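Local coordinates for protein Dr hemagglutinin structural subunit (PDB 1UT1) that forms the structural subunit of Dr fimbriae, which bind the Dr blood group antigen and mediate adherence of uropathogenic Escherichia coli to the upper urinary tract, at residues G51-A57 with W117-I123; Q64-D70 with T140-W146; E75-F80 with K89-I94. The protein carries 3 engineered substitutions. All blocks are in the same frame, centred on the assembly; numbering follows the deposited sequence.

Contact 1 of 3, residues G51-A57 with W117-I123; sequences GPVTVQA and WGGIIGI
Val-55 packs against Ile-121 and the indole of Trp-117, which immediately precedes strand 118-123, across an antiparallel strand pair of the immunoglobulin-like sandwich of this adhesin. CB of Val-55 lies 3.6 Å from CZ3 of Trp-117, the two side chains crossing at about a right angle. With chi1 at 173°, CG1 turns to the carbonyl side and also meets the indole, while CG2 on the N side reaches CG1 of Ile-121 at 3.8 Å. Farther along this face CG2 of Val-53 meets CG1 of Ile-123 at 4.1 Å. On the other face Pro-52 CB touches Ile-120 CG2 at 4.0 Å. The Gln-56 chain bends at chi2 (69°), bringing its amide alongside Gly-118, and NE2 donates to Ala-57 O, which lies in the amide plane, at 3.0 Å. Backbone bonds join Val-55 to Gly-119 and Val-53 to Ile-121 in both directions; Val-53 N to Ile-121 O is 2.7 Å. Ile-121, Ile-123 and Val-55 point into the sandwich, where Ile-94 and Leu-67 meet them. A strand of a second subunit pairs with Gln-56 and Ala-57, continuing the sheet across the interface. Trp-102 meets the indole edge-to-face, and Trp-117 NE1 is hydrogen-bonded to Asp-98 OD1.

Contact 2 of 3, residues Q64-D70 with T140-W146; sequences QVALKAD and TLTGGYW
The Trp-146 indole turns its edge to the Gln-64 side chain, which runs alongside it in the same direction with its amide plane 78° from the ring plane. The Tyr-110 ring stacks on the indole from outside the pair. CB of Trp-146 rests on the methyl of Ala-66 at 3.9 Å. The ring of Tyr-145 leads off instead: chi1 of 58° sets CG between its own N and carbonyl carbon and carries the ring toward Thr-12, Ser-14 and Arg-63. CB of Tyr-145 stays 3.3 Å from Gln-64 O.

The strands that carry these groups run antiparallel, one of the pairings of the immunoglobulin-like sandwich. Lys-68 and Thr-142 exchange two backbone bonds, the one from Lys-68 N to Thr-142 O measuring 2.8 Å. Gly-143 pairs with Leu-67 and Gly-144 with Ala-66, where the bonds are more bent, and at the far end Asp-70 N donates to Thr-140 O at 3.0 Å. Leu-67, Ala-69 and Leu-141 make one face aliphatic: CD2 of Leu-141 reaches CB of Ala-69 at 4.0 Å, and Leu-67 extends toward contacts with Val-55 and Ile-121.

Farther along the face that carries Trp-146 and Ala-66, the side chains become polar, at Lys-68 and Thr-142. The Lys-68 chain, bent at chi2 and chi4, folds back so that NZ donates to Ala-69 O at 3.0 Å. A water lies 2.9 Å from Lys-68 O and 2.7 Å from Thr-142 OG1, and it also reaches OD1 of Asp-70 in the conformer given. Lys-68 O thus takes both Thr-142 N and this water, while the Thr-142 hydroxyl is shared between the water and Thr-17, so that the polar end of the pair is bridged by solvent as well as by backbone bonds.

Contact 3 of 3, residues E75-F80 with K89-I94; sequences EQGKFF and KLYVNI
Lys-89 lays its aliphatic chain across one face of the Phe-80 ring in the beta hairpin of strands 78-83 and 89-96. Its CD stands 3.8 Å from the ring centroid, only 4° off the normal, a CH-pi contact over the middle of the face. The lysine chain is extended beyond CG, so CG, CD and CE all follow the ring, and NZ passes on to Glu-75, forming a salt bridge to OE2 at 3.2 Å. The ammonium meets that oxygen from above the carboxylate plane. CB of Glu-75 lies at the edge of the Phe-80 ring, in its plane.

Phe-80 and Tyr-91 project side by side on the same face of the hairpin. Their ring planes stand 73° apart, with CD2 of Phe-80 3.6 Å from CE2 of Tyr-91. Chi1 of 38° places CG of Phe-80 between its backbone N and carbonyl carbon, which brings the ring against both the Lys-89 chain and Tyr-91. CB of Phe-80 sits 3.2 Å from Leu-90 O. CD of Lys-78 touches the same tyrosine at CE2.

Phe-79 points to the opposite face, toward the interior. There CD1 of Ile-94 lies over one face of its ring, a second CH-pi contact, 3.6 Å from the centroid, the two side chains crossing at about a right angle. CB of Phe-79 also meets CG2 of Val-92; Ile-121 and Ile-123 pack beyond Val-92 and Ile-94. A type I' turn from Glu-75 to Lys-78 leads into this strand. One water accepts from Phe-79 N and donates to Val-92 O, while Val-92 N donates to Phe-79 O at 3.1 Å.

All three contacts belong to one adhesin domain. Contacts 1 and 2 have centres about 11 Å apart and their segments alternate along the chain; contact 3 lies nested within both, its centre about 17 Å from that of contact 1 and about 15 Å from that of contact 2. Strand 78-83 neighbours strand 135-147 of contact 2, and strand 89-96 neighbours strand 118-125 of contact 1, so the hairpin of contact 3 links the two sides of the sandwich. Interior side chains meet between them: Ala-57 with Val-65, Ile-121 with Ile-94, Ala-69 with Phe-79. Contacts 1 and 2 also touch a second subunit, whose Val-30 and Val-32 pack against both, consistent with a core completed by a neighbouring chain.

Contact 1 of 3, residues G51-A57 with W117-I123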
loop_
_atom_site.group_PDB
_atom_site.type_symbol
_atom_site.label_atom_id
_atom_site.label_comp_id
_atom_site.label_asym_id
_atom_site.label_seq_id
_atom_site.Cartn_x
_atom_site.Cartn_y
_atom_site.Cartn_z
ATOM N N GLY A 51 -19.094 0.772 4.408
ATOM C CA GLY A 51 -18.579 2.063 3.954
ATOM C C GLY A 51 -19.179 2.424 2.606
ATOM O O GLY A 51 -19.789 1.602 1.954
ATOM N N PRO A 52 -19.010 3.670 2.204
ATOM C CA PRO A 52 -19.457 4.106 0.898
ATOM C C PRO A 52 -18.339 3.889 -0.135
ATOM O O PRO A 52 -17.148 3.953 0.185
ATOM C CB PRO A 52 -19.661 5.631 1.096
ATOM C CG PRO A 52 -18.540 6.001 2.099
ATOM C CD PRO A 52 -18.394 4.769 3.001
ATOM N N VAL A 53 -18.736 3.790 -1.396
ATOM C CA VAL A 53 -17.766 3.788 -2.513
ATOM C C VAL A 53 -18.287 4.796 -3.526
ATOM O O VAL A 53 -19.404 4.634 -4.039
ATOM C CB VAL A 53 -17.677 2.394 -3.174
ATOM C CG1 VAL A 53 -16.725 2.429 -4.353
ATOM C CG2 VAL A 53 -17.215 1.341 -2.151
ATOM N N THR A 54 -17.513 5.853 -3.794
ATOM C CA THR A 54 -17.959 6.857 -4.751
ATOM C C THR A 54 -17.664 6.373 -6.179
ATOM O O THR A 54 -16.654 5.693 -6.436
ATOM C CB THR A 54 -17.292 8.228 -4.501
ATOM O OG1 THR A 54 -15.877 8.079 -4.612
ATOM C CG2 THR A 54 -17.633 8.737 -3.096
ATOM N N VAL A 55 -18.589 6.649 -7.086
ATOM C CA VAL A 55 -18.406 6.217 -8.476
ATOM C C VAL A 55 -18.667 7.398 -9.383
ATOM O O VAL A 55 -19.644 8.130 -9.211
ATOM C CB VAL A 55 -19.389 5.085 -8.861
ATOM C CG1 VAL A 55 -19.301 4.754 -10.397
ATOM C CG2 VAL A 55 -19.137 3.841 -8.013
ATOM N N GLN A 56 -17.799 7.598 -10.361
ATOM C CA GLN A 56 -18.083 8.622 -11.369
ATOM C C GLN A 56 -17.639 8.182 -12.721
ATOM O O GLN A 56 -16.440 7.957 -12.949
ATOM C CB GLN A 56 -17.470 9.970 -11.046
ATOM C CG GLN A 56 -17.775 11.007 -12.134
ATOM C CD GLN A 56 -19.245 11.388 -12.151
ATOM O OE1 GLN A 56 -19.771 11.883 -11.148
ATOM N NE2 GLN A 56 -19.945 11.010 -13.211
ATOM N N ALA A 57 -18.605 8.028 -13.619
ATOM C CA ALA A 57 -18.314 7.557 -14.980
ATOM C C ALA A 57 -18.275 8.765 -15.903
ATOM O O ALA A 57 -19.024 9.719 -15.715
ATOM C CB ALA A 57 -19.401 6.542 -15.462
ATOM N N TRP A 117 -23.146 7.502 -15.324
ATOM C CA TRP A 117 -23.639 7.638 -13.964
ATOM C C TRP A 117 -22.544 8.096 -12.999
ATOM O O TRP A 117 -21.388 7.629 -13.072
ATOM C CB TRP A 117 -24.169 6.281 -13.490
ATOM C CG TRP A 117 -24.832 6.329 -12.178
ATOM C CD1 TRP A 117 -26.095 6.809 -11.912
ATOM C CD2 TRP A 117 -24.319 5.823 -10.927
ATOM N NE1 TRP A 117 -26.399 6.609 -10.584
ATOM C CE2 TRP A 117 -25.328 6.021 -9.954
ATOM C CE3 TRP A 117 -23.100 5.226 -10.536
ATOM C CZ2 TRP A 117 -25.175 5.629 -8.615
ATOM C CZ3 TRP A 117 -22.947 4.841 -9.192
ATOM C CH2 TRP A 117 -23.980 5.063 -8.246
ATOM N N GLY A 118 -22.959 8.890 -12.015
ATOM C CA GLY A 118 -22.117 9.248 -10.893
ATOM C C GLY A 118 -23.016 9.068 -9.673
ATOM O O GLY A 118 -24.232 9.327 -9.732
ATOM N N GLY A 119 -22.432 8.625 -8.579
ATOM C CA GLY A 119 -23.214 8.391 -7.380
ATOM C C GLY A 119 -22.394 7.736 -6.267
ATOM O O GLY A 119 -21.166 7.718 -6.280
ATOM N N ILE A 120 -23.108 7.245 -5.285
ATOM C CA ILE A 120 -22.501 6.656 -4.107
ATOM C C ILE A 120 -23.072 5.260 -4.003
ATOM O O ILE A 120 -24.283 5.074 -4.101
ATOM C CB ILE A 120 -22.939 7.439 -2.850
ATOM C CG1 ILE A 120 -22.487 8.906 -2.938
ATOM C CG2 ILE A 120 -22.388 6.769 -1.578
ATOM C CD1 ILE A 120 -23.180 9.828 -1.935
ATOM N N ILE A 121 -22.196 4.277 -3.869
ATOM C CA ILE A 121 -22.609 2.895 -3.661
ATOM C C ILE A 121 -22.326 2.595 -2.175
ATOM O O ILE A 121 -21.222 2.813 -1.699
ATOM C CB ILE A 121 -21.720 1.937 -4.494
ATOM C CG1 ILE A 121 -21.927 2.146 -6.008
ATOM C CG2 ILE A 121 -21.970 0.474 -4.081
ATOM C CD1 ILE A 121 -23.230 1.716 -6.499
ATOM N N GLY A 122 -23.330 2.138 -1.449
ATOM C CA GLY A 122 -23.151 1.754 -0.054
ATOM C C GLY A 122 -22.893 0.241 0.012
ATOM O O GLY A 122 -23.512 -0.538 -0.717
ATOM N N ILE A 123 -22.007 -0.158 0.905
ATOM C CA ILE A 123 -21.726 -1.579 1.137
ATOM C C ILE A 123 -22.250 -1.845 2.567
ATOM O O ILE A 123 -21.844 -1.135 3.510
ATOM C CB ILE A 123 -20.216 -1.833 1.150
ATOM C CG1 ILE A 123 -19.551 -1.348 -0.162
ATOM C CG2 ILE A 123 -19.937 -3.336 1.384
ATOM C CD1 ILE A 123 -20.157 -1.956 -1.447
#

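Contact 2 of 3, residues Q64-D70 with T140-W146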
loop_
_atom_site.group_PDB
_atom_site.type_symbol
_atom_site.label_atom_id
_atom_site.label_comp_id
_atom_site.label_asym_id
_atom_site.label_seq_id
_atom_site.Cartn_x
_atom_site.Cartn_y
_atom_site.Cartn_z
ATOM N N GLN A 64 -23.261 0.707 -20.361
ATOM C CA GLN A 64 -23.810 0.434 -19.015
ATOM C C GLN A 64 -22.670 0.373 -17.997
ATOM O O GLN A 64 -21.836 -0.528 -18.034
ATOM C CB GLN A 64 -24.559 -0.888 -19.010
ATOM C CG GLN A 64 -25.873 -0.794 -19.744
ATOM C CD GLN A 64 -26.558 -2.133 -19.890
ATOM O OE1 GLN A 64 -27.137 -2.665 -18.925
ATOM N NE2 GLN A 64 -26.413 -2.741 -21.056
ATOM N N VAL A 65 -22.632 1.349 -17.108
ATOM C CA VAL A 65 -21.596 1.431 -16.084
ATOM C C VAL A 65 -21.644 0.175 -15.231
ATOM O O VAL A 65 -22.736 -0.320 -14.896
ATOM C CB VAL A 65 -21.817 2.689 -15.223
ATOM C CG1 VAL A 65 -20.904 2.685 -13.992
ATOM C CG2 VAL A 65 -21.580 3.948 -16.089
ATOM N N ALA A 66 -20.469 -0.271 -14.786
ATOM C CA ALA A 66 -20.364 -1.523 -14.049
ATOM C C ALA A 66 -19.189 -1.568 -13.082
ATOM O O ALA A 66 -18.151 -0.940 -13.300
ATOM C CB ALA A 66 -20.285 -2.669 -15.011
ATOM N N LEU A 67 -19.356 -2.337 -12.011
ATOM C CA LEU A 67 -18.287 -2.554 -11.059
ATOM C C LEU A 67 -18.071 -4.057 -10.986
ATOM O O LEU A 67 -19.036 -4.826 -10.819
ATOM C CB LEU A 67 -18.720 -2.055 -9.672
ATOM C CG LEU A 67 -19.242 -0.626 -9.642
ATOM C CD1 LEU A 67 -19.820 -0.349 -8.218
ATOM C CD2 LEU A 67 -18.093 0.332 -9.949
ATOM N N LYS A 68 -16.828 -4.479 -11.102
ATOM C CA LYS A 68 -16.538 -5.898 -11.013
ATOM C C LYS A 68 -15.809 -6.157 -9.706
ATOM O O LYS A 68 -14.778 -5.549 -9.428
ATOM C CB LYS A 68 -15.655 -6.356 -12.197
ATOM C CG LYS A 68 -15.219 -7.833 -12.057
ATOM C CD LYS A 68 -15.319 -8.543 -13.363
ATOM C CE LYS A 68 -15.062 -10.054 -13.206
ATOM N NZ LYS A 68 -14.572 -10.412 -11.847
ATOM N N ALA A 69 -16.307 -7.121 -8.945
ATOM C CA ALA A 69 -15.642 -7.536 -7.729
ATOM C C ALA A 69 -14.449 -8.448 -8.081
ATOM O O ALA A 69 -14.494 -9.227 -9.044
ATOM C CB ALA A 69 -16.627 -8.278 -6.832
ATOM N N ASP A 70 -13.409 -8.381 -7.279
ATOM C CA ASP A 70 -12.303 -9.319 -7.422
ATOM C C ASP A 70 -12.860 -10.743 -7.332
ATOM O O ASP A 70 -13.845 -11.002 -6.646
ATOM C CB ASP A 70 -11.310 -9.114 -6.293
ATOM C CG ASP A 70 -10.133 -8.197 -6.688
ATOM O OD1 ASP A 70 -10.234 -7.450 -7.694
ATOM O OD2 ASP A 70 -9.146 -8.147 -5.917
ATOM N N THR A 140 -12.838 -5.573 -3.116
ATOM C CA THR A 140 -12.207 -4.766 -4.159
ATOM C C THR A 140 -13.126 -4.683 -5.390
ATOM O O THR A 140 -13.633 -5.716 -5.863
ATOM C CB THR A 140 -10.859 -5.397 -4.540
ATOM O OG1 THR A 140 -10.001 -5.417 -3.384
ATOM C CG2 THR A 140 -10.193 -4.597 -5.636
ATOM N N LEU A 141 -13.397 -3.461 -5.854
ATOM C CA LEU A 141 -14.323 -3.221 -6.987
ATOM C C LEU A 141 -13.618 -2.389 -8.057
ATOM O O LEU A 141 -13.004 -1.357 -7.760
ATOM C CB LEU A 141 -15.561 -2.457 -6.527
ATOM C CG LEU A 141 -16.458 -3.198 -5.493
ATOM C CD1 LEU A 141 -17.472 -2.218 -4.845
ATOM C CD2 LEU A 141 -17.185 -4.325 -6.160
ATOM N N THR A 142 -13.713 -2.845 -9.291
ATOM C CA THR A 142 -13.047 -2.180 -10.407
ATOM C C THR A 142 -14.096 -1.674 -11.376
ATOM O O THR A 142 -14.999 -2.409 -11.766
ATOM C CB THR A 142 -12.118 -3.172 -11.164
ATOM O OG1 THR A 142 -11.090 -3.623 -10.273
ATOM C CG2 THR A 142 -11.462 -2.458 -12.409
ATOM N N GLY A 143 -13.929 -0.438 -11.823
ATOM C CA GLY A 143 -14.879 0.183 -12.737
ATOM C C GLY A 143 -14.689 -0.276 -14.154
ATOM O O GLY A 143 -13.575 -0.632 -14.580
ATOM N N GLY A 144 -15.776 -0.252 -14.899
ATOM C CA GLY A 144 -15.751 -0.682 -16.288
ATOM C C GLY A 144 -17.166 -0.616 -16.827
ATOM O O GLY A 144 -17.983 0.151 -16.330
ATOM N N TYR A 145 -17.426 -1.328 -17.921
ATOM C CA TYR A 145 -18.778 -1.311 -18.499
ATOM C C TYR A 145 -19.193 -2.680 -18.941
ATOM O O TYR A 145 -18.351 -3.574 -19.132
ATOM C CB TYR A 145 -18.937 -0.274 -19.616
ATOM C CG TYR A 145 -17.978 -0.451 -20.757
ATOM C CD1 TYR A 145 -16.761 0.238 -20.790
ATOM C CD2 TYR A 145 -18.297 -1.290 -21.825
ATOM C CE1 TYR A 145 -15.868 0.058 -21.869
ATOM C CE2 TYR A 145 -17.413 -1.476 -22.897
ATOM C CZ TYR A 145 -16.235 -0.768 -22.932
ATOM O OH TYR A 145 -15.398 -0.920 -24.033
ATOM N N TRP A 146 -20.495 -2.896 -18.963
ATOM C CA TRP A 146 -21.012 -4.226 -19.221
ATOM C C TRP A 146 -21.824 -4.216 -20.511
ATOM O O TRP A 146 -22.432 -3.196 -20.875
ATOM C CB TRP A 146 -21.879 -4.658 -18.021
ATOM C CG TRP A 146 -22.409 -6.069 -18.060
ATOM C CD1 TRP A 146 -21.837 -7.189 -17.496
ATOM C CD2 TRP A 146 -23.651 -6.488 -18.621
ATOM N NE1 TRP A 146 -22.682 -8.270 -17.642
ATOM C CE2 TRP A 146 -23.795 -7.869 -18.344
ATOM C CE3 TRP A 146 -24.675 -5.822 -19.309
ATOM C CZ2 TRP A 146 -24.927 -8.587 -18.710
ATOM C CZ3 TRP A 146 -25.803 -6.528 -19.656
ATOM C CH2 TRP A 146 -25.916 -7.906 -19.377
HETATM O O HOH W 1 -22.626 -1.314 -22.395
HETATM O O HOH W 2 -11.968 -5.739 -8.838
#

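Contact 3 of 3, residues E75-F80 with K89-I94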
loop_
_atom_site.group_PDB
_atom_site.type_symbol
_atom_site.label_atom_id
_atom_site.label_comp_id
_atom_site.label_asym_id
_atom_site.label_seq_id
_atom_site.Cartn_x
_atom_site.Cartn_y
_atom_site.Cartn_z
ATOM N N GLU A 75 -19.270 -15.252 -5.133
ATOM C CA GLU A 75 -19.617 -16.620 -5.463
ATOM C C GLU A 75 -21.128 -16.785 -5.439
ATOM O O GLU A 75 -21.786 -16.355 -4.497
ATOM C CB GLU A 75 -19.008 -17.566 -4.452
ATOM C CG GLU A 75 -18.101 -18.600 -5.060
ATOM C CD GLU A 75 -17.489 -19.493 -4.015
ATOM O OE1 GLU A 75 -16.316 -19.902 -4.181
ATOM O OE2 GLU A 75 -18.154 -19.705 -2.982
ATOM N N GLN A 76 -21.666 -17.482 -6.436
ATOM C CA GLN A 76 -23.069 -17.862 -6.396
ATOM C C GLN A 76 -23.973 -16.650 -6.181
ATOM O O GLN A 76 -24.839 -16.664 -5.317
ATOM C CB GLN A 76 -23.258 -18.909 -5.265
ATOM C CG GLN A 76 -24.630 -18.956 -4.585
ATOM C CD GLN A 76 -24.574 -18.566 -3.105
ATOM O OE1 GLN A 76 -23.524 -18.166 -2.602
ATOM N NE2 GLN A 76 -25.699 -18.719 -2.422
ATOM N N GLY A 77 -23.781 -15.615 -6.994
ATOM C CA GLY A 77 -24.617 -14.415 -6.930
ATOM C C GLY A 77 -24.496 -13.636 -5.613
ATOM O O GLY A 77 -25.260 -12.708 -5.374
ATOM N N LYS A 78 -23.502 -13.980 -4.800
ATOM C CA LYS A 78 -23.273 -13.283 -3.522
ATOM C C LYS A 78 -21.928 -12.569 -3.480
ATOM O O LYS A 78 -20.909 -13.120 -3.912
ATOM C CB LYS A 78 -23.352 -14.268 -2.349
ATOM C CG LYS A 78 -24.765 -14.700 -2.014
ATOM C CD LYS A 78 -24.791 -15.691 -0.875
ATOM C CE LYS A 78 -26.222 -16.137 -0.593
ATOM N NZ LYS A 78 -27.223 -15.238 -1.255
ATOM N N PHE A 79 -21.923 -11.361 -2.908
ATOM C CA PHE A 79 -20.683 -10.604 -2.700
ATOM C C PHE A 79 -20.307 -10.707 -1.217
ATOM O O PHE A 79 -21.174 -10.783 -0.334
ATOM C CB PHE A 79 -20.907 -9.115 -3.005
ATOM C CG PHE A 79 -21.144 -8.824 -4.457
ATOM C CD1 PHE A 79 -22.425 -8.630 -4.936
ATOM C CD2 PHE A 79 -20.063 -8.743 -5.346
ATOM C CE1 PHE A 79 -22.641 -8.298 -6.292
ATOM C CE2 PHE A 79 -20.259 -8.462 -6.689
ATOM C CZ PHE A 79 -21.553 -8.278 -7.175
ATOM N N PHE A 80 -19.009 -10.603 -0.946
ATOM C CA PHE A 80 -18.542 -10.621 0.443
ATOM C C PHE A 80 -17.176 -10.012 0.520
ATOM O O PHE A 80 -16.389 -10.115 -0.442
ATOM C CB PHE A 80 -18.507 -12.066 1.021
ATOM C CG PHE A 80 -18.056 -13.116 0.029
ATOM C CD1 PHE A 80 -16.703 -13.398 -0.143
ATOM C CD2 PHE A 80 -18.995 -13.802 -0.750
ATOM C CE1 PHE A 80 -16.275 -14.354 -1.089
ATOM C CE2 PHE A 80 -18.576 -14.725 -1.745
ATOM C CZ PHE A 80 -17.220 -15.011 -1.887
ATOM N N LYS A 89 -15.579 -15.182 5.049
ATOM C CA LYS A 89 -16.430 -14.263 4.312
ATOM C C LYS A 89 -17.306 -13.378 5.215
ATOM O O LYS A 89 -17.877 -13.837 6.225
ATOM C CB LYS A 89 -17.344 -15.050 3.367
ATOM C CG LYS A 89 -16.607 -15.929 2.375
ATOM C CD LYS A 89 -17.635 -16.826 1.659
ATOM C CE LYS A 89 -16.952 -17.756 0.660
ATOM N NZ LYS A 89 -17.960 -18.654 0.030
ATOM N N LEU A 90 -17.490 -12.132 4.783
ATOM C CA LEU A 90 -18.459 -11.235 5.427
ATOM C C LEU A 90 -19.399 -10.801 4.310
ATOM O O LEU A 90 -19.005 -10.024 3.430
ATOM C CB LEU A 90 -17.744 -10.028 6.020
ATOM C CG LEU A 90 -18.588 -8.943 6.689
ATOM C CD1 LEU A 90 -19.409 -9.562 7.863
ATOM C CD2 LEU A 90 -17.621 -7.838 7.235
ATOM N N TYR A 91 -20.588 -11.414 4.260
ATOM C CA TYR A 91 -21.518 -11.171 3.163
ATOM C C TYR A 91 -22.053 -9.764 3.236
ATOM O O TYR A 91 -22.468 -9.287 4.305
ATOM C CB TYR A 91 -22.665 -12.153 3.225
ATOM C CG TYR A 91 -22.201 -13.553 2.896
ATOM C CD1 TYR A 91 -21.900 -14.458 3.900
ATOM C CD2 TYR A 91 -22.049 -13.948 1.575
ATOM C CE1 TYR A 91 -21.477 -15.757 3.597
ATOM C CE2 TYR A 91 -21.591 -15.224 1.265
ATOM C CZ TYR A 91 -21.295 -16.112 2.285
ATOM O OH TYR A 91 -20.925 -17.417 1.964
ATOM N N VAL A 92 -22.171 -9.147 2.070
ATOM C CA VAL A 92 -22.682 -7.788 2.008
ATOM C C VAL A 92 -23.713 -7.598 0.900
ATOM O O VAL A 92 -23.682 -8.293 -0.129
ATOM C CB VAL A 92 -21.522 -6.750 1.781
ATOM C CG1 VAL A 92 -20.573 -6.714 3.000
ATOM C CG2 VAL A 92 -20.716 -7.042 0.459
ATOM N N ASN A 93 -24.500 -6.525 1.052
ATOM C CA ASN A 93 -25.330 -5.997 -0.029
ATOM C C ASN A 93 -24.656 -4.750 -0.552
ATOM O O ASN A 93 -23.973 -4.048 0.189
ATOM C CB ASN A 93 -26.703 -5.611 0.482
ATOM C CG ASN A 93 -27.583 -6.805 0.701
ATOM O OD1 ASN A 93 -27.658 -7.710 -0.147
ATOM N ND2 ASN A 93 -28.199 -6.862 1.867
ATOM N N ILE A 94 -24.807 -4.522 -1.844
ATOM C CA ILE A 94 -24.229 -3.362 -2.523
ATOM C C ILE A 94 -25.398 -2.614 -3.118
ATOM O O ILE A 94 -26.217 -3.203 -3.831
ATOM C CB ILE A 94 -23.307 -3.841 -3.674
ATOM C CG1 ILE A 94 -22.152 -4.685 -3.080
ATOM C CG2 ILE A 94 -22.792 -2.674 -4.483
ATOM C CD1 ILE A 94 -21.202 -5.296 -4.158
HETATM O O HOH W 3 -24.307 -10.426 -1.507
#